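Local coordinates for protease LasA (Pseudomonas aeruginosa, PDB 3IT5), which cleaves the pentaglycine cross-links of staphylococcal peptidoglycan and takes part in elastin degradation as a secreted zinc metalloendopeptidase of family M23, at residues D40-W44 / S116-H120. Residues are numbered along the deposited sequence; the frame is centred on the assembly and turned at random.
Sequences DWPRW and STGPH
Two tryptophans, Trp-41 and Trp-44, pack by CH-pi contacts against loop 116-120, joining the loop that follows strand 34-38 to the one that leads into strand 121-127 beside the zinc site. The benzo ring of Trp-44 lies against backbone and proline: Gly-118 CA stands 3.8 Å from its six-membered ring centroid and Pro-119 CD 3.9 Å, both over the same face. Ser-116 OG approaches the same indole obliquely, 3.3 Å from Trp-44 CZ2; with chi1 at 173°, anti to its own nitrogen, this hydroxyl oxygen also accepts from Gly-118 N in an ST turn. Between the tryptophans, the Pro-119 ring edges against the carbonyls of Pro-42 and Arg-43, CD 3.3 Å from Pro-42 O and CG 3.5 Å from Arg-43 O. No direct hydrogen bond joins the segments; instead one water donates to both Pro-42 O and Pro-119 O. His-120 CB lies over a face of the Trp-41 ring, 3.6 Å from Trp-41 CH2, while Trp-41 NE1 is bonded to Gln-18 O. The two rings are near parallel (14°) but offset, with little overlap. His-120 ND1 donates to Gly-118 O (2.7 Å), the acceptor oxygen lying near the imidazole plane; the bond fixes the rotation of the ring, whose side chain lies about 4 Å from zinc and meets that of His-81. Both histidines probably act as proton donors or acceptors, and His-120 with zinc ligand His-122 forms the HxH motif of M23 metallopeptidases.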
ATOM      1  N   ASP A  40       1.484  -7.379  11.824  1.00  7.88           N
ATOM      2  CA  ASP A  40       1.090  -7.413  13.240  1.00  8.29           C
ATOM      3  C   ASP A  40       1.042  -6.061  13.971  1.00  8.25           C
ATOM      4  O   ASP A  40       0.617  -6.013  15.124  1.00  8.41           O
ATOM      5  CB  ASP A  40       1.973  -8.403  14.023  1.00  8.47           C
ATOM      6  CG  ASP A  40       3.465  -8.220  13.749  1.00  9.03           C
ATOM      7  OD1 ASP A  40       3.841  -7.296  12.992  1.00  9.47           O
ATOM      8  OD2 ASP A  40       4.266  -9.019  14.283  1.00 10.19           O
ATOM      9  N   TRP A  41       1.463  -4.982  13.302  1.00  8.12           N
ATOM     10  CA  TRP A  41       1.552  -3.625  13.894  1.00  7.99           C
ATOM     11  C   TRP A  41       2.321  -3.572  15.231  1.00  8.13           C
ATOM     12  O   TRP A  41       1.767  -3.167  16.261  1.00  7.99           O
ATOM     13  CB  TRP A  41       0.159  -2.982  14.029  1.00  7.91           C
ATOM     14  CG  TRP A  41      -0.411  -2.500  12.723  1.00  7.57           C
ATOM     15  CD1 TRP A  41      -1.211  -3.203  11.869  1.00  7.58           C
ATOM     16  CD2 TRP A  41      -0.221  -1.208  12.124  1.00  6.98           C
ATOM     17  NE1 TRP A  41      -1.528  -2.434  10.773  1.00  6.56           N
ATOM     18  CE2 TRP A  41      -0.936  -1.204  10.906  1.00  6.55           C
ATOM     19  CE3 TRP A  41       0.479  -0.053  12.502  1.00  6.74           C
ATOM     20  CZ2 TRP A  41      -0.969  -0.093  10.059  1.00  6.38           C
ATOM     21  CZ3 TRP A  41       0.445   1.056  11.655  1.00  6.20           C
ATOM     22  CH2 TRP A  41      -0.271   1.024  10.448  1.00  6.22           C
ATOM     23  N   PRO A  42       3.612  -3.956  15.212  1.00  8.20           N
ATOM     24  CA  PRO A  42       4.343  -4.181  16.450  1.00  8.19           C
ATOM     25  C   PRO A  42       5.147  -2.956  16.903  1.00  8.17           C
ATOM     26  O   PRO A  42       4.995  -1.867  16.342  1.00  8.13           O
ATOM     27  CB  PRO A  42       5.297  -5.301  16.053  1.00  8.20           C
ATOM     28  CG  PRO A  42       5.639  -4.978  14.610  1.00  8.28           C
ATOM     29  CD  PRO A  42       4.484  -4.172  14.041  1.00  8.22           C
ATOM     30  N   ARG A  43       5.994  -3.151  17.912  1.00  8.08           N
ATOM     31  CA  ARG A  43       6.933  -2.127  18.358  1.00  8.12           C
ATOM     32  C   ARG A  43       8.133  -2.084  17.414  1.00  7.81           C
ATOM     33  O   ARG A  43       8.360  -3.030  16.654  1.00  7.55           O
ATOM     34  CB  ARG A  43       7.413  -2.436  19.780  1.00  8.28           C
ATOM     35  CG  ARG A  43       7.644  -1.207  20.624  1.00  9.82           C
ATOM     36  CD  ARG A  43       8.894  -1.311  21.477  1.00 12.44           C
ATOM     37  NE  ARG A  43       9.468   0.013  21.717  1.00 14.59           N
ATOM     38  CZ  ARG A  43       9.648   0.572  22.913  1.00 15.78           C
ATOM     39  NH1 ARG A  43       9.320  -0.070  24.032  1.00 15.52           N
ATOM     40  NH2 ARG A  43      10.174   1.785  22.987  1.00 16.27           N
ATOM     41  N   TRP A  44       8.903  -0.998  17.462  1.00  7.49           N
ATOM     42  CA  TRP A  44      10.180  -0.934  16.745  1.00  7.61           C
ATOM     43  C   TRP A  44      11.110  -2.050  17.228  1.00  7.72           C
ATOM     44  O   TRP A  44      10.966  -2.551  18.348  1.00  7.58           O
ATOM     45  CB  TRP A  44      10.856   0.433  16.929  1.00  7.46           C
ATOM     46  CG  TRP A  44      10.085   1.593  16.347  1.00  7.22           C
ATOM     47  CD1 TRP A  44       9.485   2.609  17.042  1.00  7.49           C
ATOM     48  CD2 TRP A  44       9.835   1.856  14.958  1.00  6.48           C
ATOM     49  NE1 TRP A  44       8.878   3.487  16.171  1.00  7.18           N
ATOM     50  CE2 TRP A  44       9.079   3.050  14.887  1.00  7.24           C
ATOM     51  CE3 TRP A  44      10.182   1.203  13.765  1.00  7.14           C
ATOM     52  CZ2 TRP A  44       8.655   3.600  13.670  1.00  6.92           C
ATOM     53  CZ3 TRP A  44       9.755   1.747  12.554  1.00  7.10           C
ATOM     54  CH2 TRP A  44       9.002   2.938  12.518  1.00  7.25           C
ATOM     55  N   SER A 116       6.007   8.356  12.551  1.00  5.65           N
ATOM     56  CA  SER A 116       5.524   6.969  12.506  1.00  5.62           C
ATOM     57  C   SER A 116       5.311   6.400  13.902  1.00  5.56           C
ATOM     58  O   SER A 116       6.147   6.579  14.793  1.00  5.66           O
ATOM     59  CB  SER A 116       6.490   6.064  11.723  1.00  5.77           C
ATOM     60  OG  SER A 116       6.101   4.700  11.819  1.00  5.87           O
ATOM     61  N   THR A 117       4.188   5.703  14.067  1.00  5.48           N
ATOM     62  CA  THR A 117       3.807   5.073  15.333  1.00  5.43           C
ATOM     63  C   THR A 117       4.594   3.783  15.594  1.00  5.34           C
ATOM     64  O   THR A 117       4.790   3.382  16.742  1.00  5.21           O
ATOM     65  CB  THR A 117       2.293   4.740  15.353  1.00  5.54           C
ATOM     66  OG1 THR A 117       1.992   3.834  14.289  1.00  5.05           O
ATOM     67  CG2 THR A 117       1.450   6.004  15.179  1.00  5.73           C
ATOM     68  N   GLY A 118       5.040   3.144  14.517  1.00  5.44           N
ATOM     69  CA  GLY A 118       5.750   1.862  14.585  1.00  5.52           C
ATOM     70  C   GLY A 118       5.889   1.293  13.183  1.00  5.40           C
ATOM     71  O   GLY A 118       5.452   1.929  12.223  1.00  5.69           O
ATOM     72  N   PRO A 119       6.493   0.096  13.049  1.00  5.44           N
ATOM     73  CA  PRO A 119       6.695  -0.520  11.728  1.00  5.14           C
ATOM     74  C   PRO A 119       5.394  -0.713  10.937  1.00  4.93           C
ATOM     75  O   PRO A 119       4.437  -1.305  11.446  1.00  4.61           O
ATOM     76  CB  PRO A 119       7.313  -1.883  12.063  1.00  5.18           C
ATOM     77  CG  PRO A 119       7.962  -1.689  13.393  1.00  5.54           C
ATOM     78  CD  PRO A 119       7.085  -0.718  14.130  1.00  5.36           C
ATOM     79  N   HIS A 120       5.385  -0.203   9.706  1.00  4.63           N
ATOM     80  CA  HIS A 120       4.280  -0.371   8.756  1.00  4.34           C
ATOM     81  C   HIS A 120       4.697   0.088   7.352  1.00  4.34           C
ATOM     82  O   HIS A 120       5.719   0.758   7.185  1.00  4.17           O
ATOM     83  CB  HIS A 120       3.030   0.400   9.211  1.00  4.40           C
ATOM     84  CG  HIS A 120       3.177   1.892   9.160  1.00  4.00           C
ATOM     85  ND1 HIS A 120       3.775   2.619  10.167  1.00  4.72           N
ATOM     86  CD2 HIS A 120       2.797   2.795   8.224  1.00  4.10           C
ATOM     87  CE1 HIS A 120       3.764   3.902   9.852  1.00  3.76           C
ATOM     88  NE2 HIS A 120       3.172   4.036   8.680  1.00  3.61           N
TER
HETATM   89  O   HOH W   1       3.563  -0.786  14.058  1.00 14.95           O